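Local coordinates for spindle pole body-associated protein VIK1 (Candida glabrata, PDB 4GKP) that probably binds microtubules as the noncatalytic partner of the kinesin Kar3, through the kinesin-motor-like domain at its C-terminal end, at residues 20-23 with 24-27; 68-71 with 72-76; 31-34 with 35-38. One frame throughout, in Å; residues are numbered along the deposited sequence.

Interaction 1 of 3, residues 20-23 with 24-27; sequences NIIE and DEIS
The carbonyl of I22 takes two backbone bonds from the chain that curls round after it. E25 N gives the sound one, 2.9 Å to I22 O, with the donor standing 39° out of the carbonyl plane. The amide of I26 adds a weak bond, 3.2 Å from I26 N to I22 O and bent to 124° at the hydrogen. A single carbonyl oxygen, of a buried residue at the end of strand 17-22, thus receives the N-H groups three and four residues further on. Two acidic side chains bond other parts of the domain: E23 OE1 meets Y34 OH and Q55 NE2, while D24 OD1 accepts from S58 N.

The bend follows directly on strand 17-22. I22 is the centre of an inverse gamma turn, and the backbone of E23 and D24 has the form of a type I turn, closed by the E25 to I22 bond. The strand lies between strands 52-56 and 246-250 in the central mixed sheet of the kinesin-like fold, and the chain leaves it here for the small three-stranded sheet that begins at residue 30.

The remaining contacts are apolar or mixed. The side chains of I22 and E25 lie alongside each other, and the CG2 methyl of I22 rests 3.9 Å from E25 CD, against the extended glutamate arm. Closer to the backbone, E25 CB is 3.6 Å from I22 O. D24 approaches the same methyl, with OD1 4.0 Å from I22 CG2. I26 sets both branches against backbone oxygens of the turn: CG1, between its own backbone N and carbonyl carbon (chi1 62°), lies 3.5 Å from E23 O, and CG2 lies 3.4 Å from I22 O. The I26 side chain also meets V32 and I250.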
loop_
_atom_site.group_PDB
_atom_site.type_symbol
_atom_site.label_atom_id
_atom_site.label_comp_id
_atom_site.label_asym_id
_atom_site.label_seq_id
_atom_site.Cartn_x
_atom_site.Cartn_y
_atom_site.Cartn_z
ATOM N N ASN A 20 -0.466 1.142 -11.712
ATOM C CA ASN A 20 0.860 1.540 -12.106
ATOM C C ASN A 20 1.150 0.745 -13.379
ATOM O O ASN A 20 1.388 -0.464 -13.341
ATOM C CB ASN A 20 1.855 1.238 -10.977
ATOM C CG ASN A 20 3.088 2.102 -11.035
ATOM O OD1 ASN A 20 3.155 3.059 -11.792
ATOM N ND2 ASN A 20 4.081 1.769 -10.225
ATOM N N ILE A 21 1.075 1.440 -14.506
ATOM C CA ILE A 21 1.141 0.843 -15.828
ATOM C C ILE A 21 2.605 0.842 -16.220
ATOM O O ILE A 21 3.195 1.902 -16.419
ATOM C CB ILE A 21 0.339 1.700 -16.864
ATOM C CG1 ILE A 21 -1.095 1.981 -16.381
ATOM C CG2 ILE A 21 0.360 1.091 -18.266
ATOM C CD1 ILE A 21 -2.039 0.805 -16.491
ATOM N N ILE A 22 3.207 -0.340 -16.312
ATOM C CA ILE A 22 4.555 -0.416 -16.863
ATOM C C ILE A 22 4.411 -0.577 -18.390
ATOM O O ILE A 22 4.462 -1.683 -18.922
ATOM C CB ILE A 22 5.422 -1.504 -16.177
ATOM C CG1 ILE A 22 5.248 -1.459 -14.647
ATOM C CG2 ILE A 22 6.894 -1.335 -16.552
ATOM C CD1 ILE A 22 5.744 -0.182 -13.988
ATOM N N GLU A 23 4.221 0.564 -19.061
ATOM C CA GLU A 23 3.706 0.642 -20.440
ATOM C C GLU A 23 4.514 -0.118 -21.490
ATOM O O GLU A 23 3.944 -0.806 -22.324
ATOM C CB GLU A 23 3.547 2.105 -20.864
ATOM C CG GLU A 23 2.622 2.335 -22.049
ATOM C CD GLU A 23 2.624 3.786 -22.490
ATOM O OE1 GLU A 23 1.600 4.466 -22.269
ATOM O OE2 GLU A 23 3.655 4.255 -23.031
ATOM N N ASP A 24 5.835 0.024 -21.445
ATOM C CA ASP A 24 6.722 -0.661 -22.383
ATOM C C ASP A 24 6.854 -2.172 -22.110
ATOM O O ASP A 24 7.532 -2.874 -22.858
ATOM C CB ASP A 24 8.106 0.005 -22.404
ATOM C CG ASP A 24 8.847 -0.136 -21.089
ATOM O OD1 ASP A 24 8.266 0.180 -20.030
ATOM O OD2 ASP A 24 10.023 -0.556 -21.111
ATOM N N GLU A 25 6.205 -2.668 -21.057
ATOM C CA GLU A 25 6.279 -4.092 -20.734
ATOM C C GLU A 25 4.969 -4.869 -20.861
ATOM O O GLU A 25 4.990 -6.100 -20.911
ATOM C CB GLU A 25 6.844 -4.294 -19.332
ATOM C CG GLU A 25 8.350 -4.114 -19.212
ATOM C CD GLU A 25 8.860 -4.459 -17.825
ATOM O OE1 GLU A 25 8.298 -5.386 -17.190
ATOM O OE2 GLU A 25 9.826 -3.810 -17.370
ATOM N N ILE A 26 3.833 -4.178 -20.898
ATOM C CA ILE A 26 2.539 -4.874 -20.899
ATOM C C ILE A 26 2.249 -5.513 -22.253
ATOM O O ILE A 26 2.596 -4.955 -23.297
ATOM C CB ILE A 26 1.353 -3.963 -20.483
ATOM C CG1 ILE A 26 1.173 -2.793 -21.449
ATOM C CG2 ILE A 26 1.531 -3.446 -19.061
ATOM C CD1 ILE A 26 -0.278 -2.443 -21.662
ATOM N N SER A 27 1.619 -6.682 -22.231
ATOM C CA SER A 27 1.251 -7.365 -23.470
ATOM C C SER A 27 0.222 -6.564 -24.262
ATOM O O SER A 27 -0.575 -5.800 -23.692
ATOM C CB SER A 27 0.724 -8.777 -23.193
ATOM O OG SER A 27 -0.471 -8.753 -22.432
#

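Interaction 2 of 3, residues 68-71 with 72-76; sequences DLHV and YIDFC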
loop_
_atom_site.group_PDB
_atom_site.type_symbol
_atom_site.label_atom_id
_atom_site.label_comp_id
_atom_site.label_asym_id
_atom_site.label_seq_id
_atom_site.Cartn_x
_atom_site.Cartn_y
_atom_site.Cartn_z
ATOM N N ASP A 68 -1.398 11.475 -7.163
ATOM C CA ASP A 68 -2.660 11.468 -6.390
ATOM C C ASP A 68 -2.554 10.981 -4.921
ATOM O O ASP A 68 -3.365 11.383 -4.052
ATOM C CB ASP A 68 -3.749 10.666 -7.128
ATOM C CG ASP A 68 -4.549 11.510 -8.120
ATOM O OD1 ASP A 68 -3.995 12.488 -8.650
ATOM O OD2 ASP A 68 -5.742 11.197 -8.372
ATOM N N LEU A 69 -1.564 10.126 -4.657
ATOM C CA LEU A 69 -1.354 9.556 -3.322
ATOM C C LEU A 69 -1.034 10.635 -2.287
ATOM O O LEU A 69 -1.534 10.578 -1.162
ATOM C CB LEU A 69 -0.287 8.448 -3.354
ATOM C CG LEU A 69 -0.684 7.190 -4.154
ATOM C CD1 LEU A 69 0.413 6.138 -4.179
ATOM C CD2 LEU A 69 -1.975 6.597 -3.615
ATOM N N HIS A 70 -0.253 11.636 -2.704
ATOM C CA HIS A 70 0.113 12.785 -1.877
ATOM C C HIS A 70 -1.120 13.416 -1.305
ATOM O O HIS A 70 -1.185 13.717 -0.117
ATOM C CB HIS A 70 0.872 13.823 -2.725
ATOM C CG HIS A 70 1.445 14.983 -1.934
ATOM N ND1 HIS A 70 2.279 15.887 -2.482
ATOM C CD2 HIS A 70 1.276 15.368 -0.593
ATOM C CE1 HIS A 70 2.628 16.802 -1.552
ATOM N NE2 HIS A 70 2.017 16.481 -0.397
ATOM N N VAL A 71 -2.105 13.630 -2.166
ATOM C CA VAL A 71 -3.337 14.321 -1.799
ATOM C C VAL A 71 -4.140 13.436 -0.856
ATOM O O VAL A 71 -4.620 13.884 0.179
ATOM C CB VAL A 71 -4.150 14.719 -3.069
ATOM C CG1 VAL A 71 -5.466 15.394 -2.719
ATOM C CG2 VAL A 71 -3.303 15.610 -3.954
ATOM N N TYR A 72 -4.249 12.166 -1.226
ATOM C CA TYR A 72 -4.878 11.163 -0.385
ATOM C C TYR A 72 -4.272 11.153 1.016
ATOM O O TYR A 72 -4.989 11.318 1.993
ATOM C CB TYR A 72 -4.738 9.803 -1.060
ATOM C CG TYR A 72 -5.123 8.656 -0.188
ATOM C CD1 TYR A 72 -6.431 8.502 0.252
ATOM C CD2 TYR A 72 -4.170 7.714 0.212
ATOM C CE1 TYR A 72 -6.795 7.420 1.048
ATOM C CE2 TYR A 72 -4.524 6.641 1.002
ATOM C CZ TYR A 72 -5.843 6.501 1.420
ATOM O OH TYR A 72 -6.194 5.431 2.220
ATOM N N ILE A 73 -2.951 10.976 1.103
ATOM C CA ILE A 73 -2.229 10.915 2.376
ATOM C C ILE A 73 -2.434 12.172 3.208
ATOM O O ILE A 73 -2.793 12.111 4.389
ATOM C CB ILE A 73 -0.713 10.703 2.157
ATOM C CG1 ILE A 73 -0.454 9.300 1.595
ATOM C CG2 ILE A 73 0.062 10.937 3.458
ATOM C CD1 ILE A 73 1.006 8.944 1.362
ATOM N N ASP A 74 -2.185 13.313 2.580
ATOM C CA ASP A 74 -2.343 14.600 3.213
ATOM C C ASP A 74 -3.760 14.822 3.763
ATOM O O ASP A 74 -3.929 15.429 4.825
ATOM C CB ASP A 74 -2.010 15.687 2.198
ATOM C CG ASP A 74 -1.400 16.889 2.836
ATOM O OD1 ASP A 74 -0.210 16.819 3.209
ATOM O OD2 ASP A 74 -2.114 17.899 2.986
ATOM N N PHE A 75 -4.774 14.331 3.051
ATOM C CA PHE A 75 -6.169 14.561 3.444
ATOM C C PHE A 75 -6.502 13.724 4.687
ATOM O O PHE A 75 -7.096 14.234 5.632
ATOM C CB PHE A 75 -7.137 14.264 2.264
ATOM C CG PHE A 75 -8.543 14.790 2.467
ATOM C CD1 PHE A 75 -8.828 16.151 2.332
ATOM C CD2 PHE A 75 -9.587 13.926 2.790
ATOM C CE1 PHE A 75 -10.113 16.646 2.535
ATOM C CE2 PHE A 75 -10.882 14.410 2.983
ATOM C CZ PHE A 75 -11.146 15.774 2.857
ATOM N N CYS A 76 -6.102 12.447 4.692
ATOM C CA CYS A 76 -6.319 11.577 5.865
ATOM C C CYS A 76 -5.636 12.140 7.132
ATOM O O CYS A 76 -6.244 12.191 8.211
ATOM C CB CYS A 76 -5.859 10.149 5.587
ATOM S SG CYS A 76 -6.796 9.279 4.303
HETATM O O HOH W 1 2.021 18.236 1.883
#
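I73 lies over the carbonyl of L69, one helical turn earlier, with its CG1 3.2 Å from L69 O. Because CG1 stands anti to the carbonyl carbon of I73, beside its backbone N (chi1 -68°), the branch runs back along the previous turn. L69 O also receives the backbone N-H of I73, 2.7 Å from I73 N and almost straight at 175°. Y72, three residues on from L69, brings its CB to 3.3 Å from the same oxygen; the ring follows more loosely, turning an edge near CD2 to that atom. With CG anti to the backbone N (chi1 170°), the tyrosine ring then swings away from the helix, and its hydroxyl bonds N84 O at the start of strand 83-88.

Three further i to i+4 bonds run along the helix: Y72 N to D68 O, D74 N to H70 O, and F75 N to V71 O, the last more bent than the others.

On another side of the helix H70 and D74 are joined through a water. The water lies in the plane of the imidazole at its edge, 2.9 Å from H70 NE2, and donates to D74 OD1 at 3.0 Å; H70 NE2 and D74 OD1 themselves stay 4.3 Å apart. D74 is held at both oxygens, for OD1 also meets Y108 OH and OD2 forms a salt bridge with K78, which should fix the turn of the carboxylate. The H70 ring stands edge-to-face with F103 of helix 96-107.

L69 rests on F18 and L85 of the sheet, and I73 on F83. Helix 68-78 is the connecting helix of a beta-alpha-beta crossover between strands 52-56 and 83-88, parallel members of the central sheet in this kinesin-motor-like, P-loop NTPase-related fold.

Interaction 3 of 3, residues 31-34 with 35-38; sequences IVNY and SDES
N33 N donates to S38 O at 2.9 Å, almost head-on to the carbonyl, and S38 N answers with a bond of 3.0 Å to N33 O. The two make N33 and S38 an antiparallel hydrogen-bonded pair, and both send their side chains to the same face of the small sheet. There S38 OG lies 3.4 Å from N33 CB.

The side chain of N33 reaches along the turn. With CG anti to its backbone N (chi1 -160°), the amide meets the two residues at the tip: S35 OG donates to N33 OD1 at 3.0 Å, coming from above the carbonyl plane, 35° out of it, and N33 ND2 lies 3.4 Å from D36 CB. The N33 and D36 side chains cross at a slant, so that the amide passes the methylene of the aspartate.

E37 N gives a weak bond to Y34 O, 3.2 Å long. The E37 side chain folds at its second torsion (chi2 -77°), which brings the carboxylate carbon CD to 3.3 Å from Y34 O. Two acceptors, E37 OE1 and Y34 O, therefore lie close together; OE1 is satisfied by L53 N of strand 52-56, which places the bent glutamate.

V32 and Y34 turn the opposite way from N33: V32 CG1 sits over one face of the Y34 ring, toward its rim, and both side chains touch L53 and I21.

The four residues 34-37 form the loop of a beta hairpin joining strands 30-33 and 38-41. Its last residue, E37, has a left-handed helical backbone, and E37 and S38 both facing N33 make a G1 beta bulge, a classic way of ending such a hairpin loop.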
loop_
_atom_site.group_PDB
_atom_site.type_symbol
_atom_site.label_atom_id
_atom_site.label_comp_id
_atom_site.label_asym_id
_atom_site.label_seq_id
_atom_site.Cartn_x
_atom_site.Cartn_y
_atom_site.Cartn_z
ATOM N N ILE A 31 -5.295 -3.431 -23.247
ATOM C CA ILE A 31 -5.442 -2.182 -23.975
ATOM C C ILE A 31 -5.614 -1.063 -22.965
ATOM O O ILE A 31 -6.623 -0.998 -22.253
ATOM C CB ILE A 31 -6.599 -2.237 -25.014
ATOM C CG1 ILE A 31 -6.308 -3.299 -26.093
ATOM C CG2 ILE A 31 -6.846 -0.865 -25.648
ATOM C CD1 ILE A 31 -4.907 -3.264 -26.688
ATOM N N VAL A 32 -4.589 -0.221 -22.890
ATOM C CA VAL A 32 -4.535 0.870 -21.926
ATOM C C VAL A 32 -5.217 2.121 -22.488
ATOM O O VAL A 32 -4.826 2.653 -23.538
ATOM C CB VAL A 32 -3.078 1.174 -21.519
ATOM C CG1 VAL A 32 -2.999 2.444 -20.694
ATOM C CG2 VAL A 32 -2.491 0.003 -20.743
ATOM N N ASN A 33 -6.247 2.570 -21.781
ATOM C CA ASN A 33 -6.941 3.791 -22.129
ATOM C C ASN A 33 -6.770 4.860 -21.046
ATOM O O ASN A 33 -7.531 4.902 -20.077
ATOM C CB ASN A 33 -8.423 3.497 -22.372
ATOM C CG ASN A 33 -9.116 4.582 -23.182
ATOM O OD1 ASN A 33 -8.541 5.646 -23.460
ATOM N ND2 ASN A 33 -10.368 4.316 -23.569
ATOM N N TYR A 34 -5.778 5.730 -21.222
ATOM C CA TYR A 34 -5.492 6.777 -20.230
ATOM C C TYR A 34 -6.624 7.768 -20.051
ATOM O O TYR A 34 -6.963 8.113 -18.924
ATOM C CB TYR A 34 -4.186 7.501 -20.546
ATOM C CG TYR A 34 -2.984 6.624 -20.331
ATOM C CD1 TYR A 34 -2.657 6.154 -19.052
ATOM C CD2 TYR A 34 -2.181 6.246 -21.400
ATOM C CE1 TYR A 34 -1.559 5.333 -18.849
ATOM C CE2 TYR A 34 -1.075 5.434 -21.206
ATOM C CZ TYR A 34 -0.770 4.979 -19.929
ATOM O OH TYR A 34 0.332 4.176 -19.746
ATOM N N SER A 35 -7.223 8.195 -21.159
ATOM C CA SER A 35 -8.325 9.153 -21.128
ATOM C C SER A 35 -9.503 8.639 -20.295
ATOM O O SER A 35 -10.084 9.385 -19.500
ATOM C CB SER A 35 -8.771 9.503 -22.555
ATOM O OG SER A 35 -9.471 8.433 -23.177
ATOM N N ASP A 36 -9.826 7.359 -20.465
ATOM C CA ASP A 36 -10.940 6.718 -19.765
ATOM C C ASP A 36 -10.534 6.114 -18.405
ATOM O O ASP A 36 -11.397 5.714 -17.613
ATOM C CB ASP A 36 -11.533 5.623 -20.663
ATOM C CG ASP A 36 -12.984 5.344 -20.363
ATOM O OD1 ASP A 36 -13.840 6.179 -20.726
ATOM O OD2 ASP A 36 -13.272 4.282 -19.778
ATOM N N GLU A 37 -9.223 6.056 -18.145
ATOM C CA GLU A 37 -8.646 5.386 -16.958
ATOM C C GLU A 37 -9.086 3.918 -16.876
ATOM O O GLU A 37 -9.457 3.407 -15.811
ATOM C CB GLU A 37 -8.968 6.133 -15.644
ATOM C CG GLU A 37 -8.844 7.653 -15.694
ATOM C CD GLU A 37 -7.415 8.169 -15.632
ATOM O OE1 GLU A 37 -6.452 7.382 -15.710
ATOM O OE2 GLU A 37 -7.257 9.398 -15.500
ATOM N N SER A 38 -9.046 3.248 -18.019
ATOM C CA SER A 38 -9.515 1.879 -18.104
ATOM C C SER A 38 -8.481 0.989 -18.758
ATOM O O SER A 38 -7.648 1.438 -19.545
ATOM C CB SER A 38 -10.824 1.807 -18.897
ATOM O OG SER A 38 -10.587 2.005 -20.284
#

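From the N terminus, interaction 1 comes first, bending the chain out of strand 17-22 of the central sheet. The chain then enters strand 30-33, and interaction 3 closes the hairpin to strand 38-41. The small sheet ends at 46-49, strand 52-56 returns beside 17-22, and interaction 2 follows within helix 68-78. The three are in series, none nested or crossed. Interactions 1 and 3, with centres about 12 Å apart, touch: E23 OE1 reaches Y34 OH at 2.8 Å, and I26 CD1 packs 3.4 Å from V32 CG2, tying the small sheet to the end of strand 17-22. Interaction 2 touches neither, its nearest atoms about 8 Å from each.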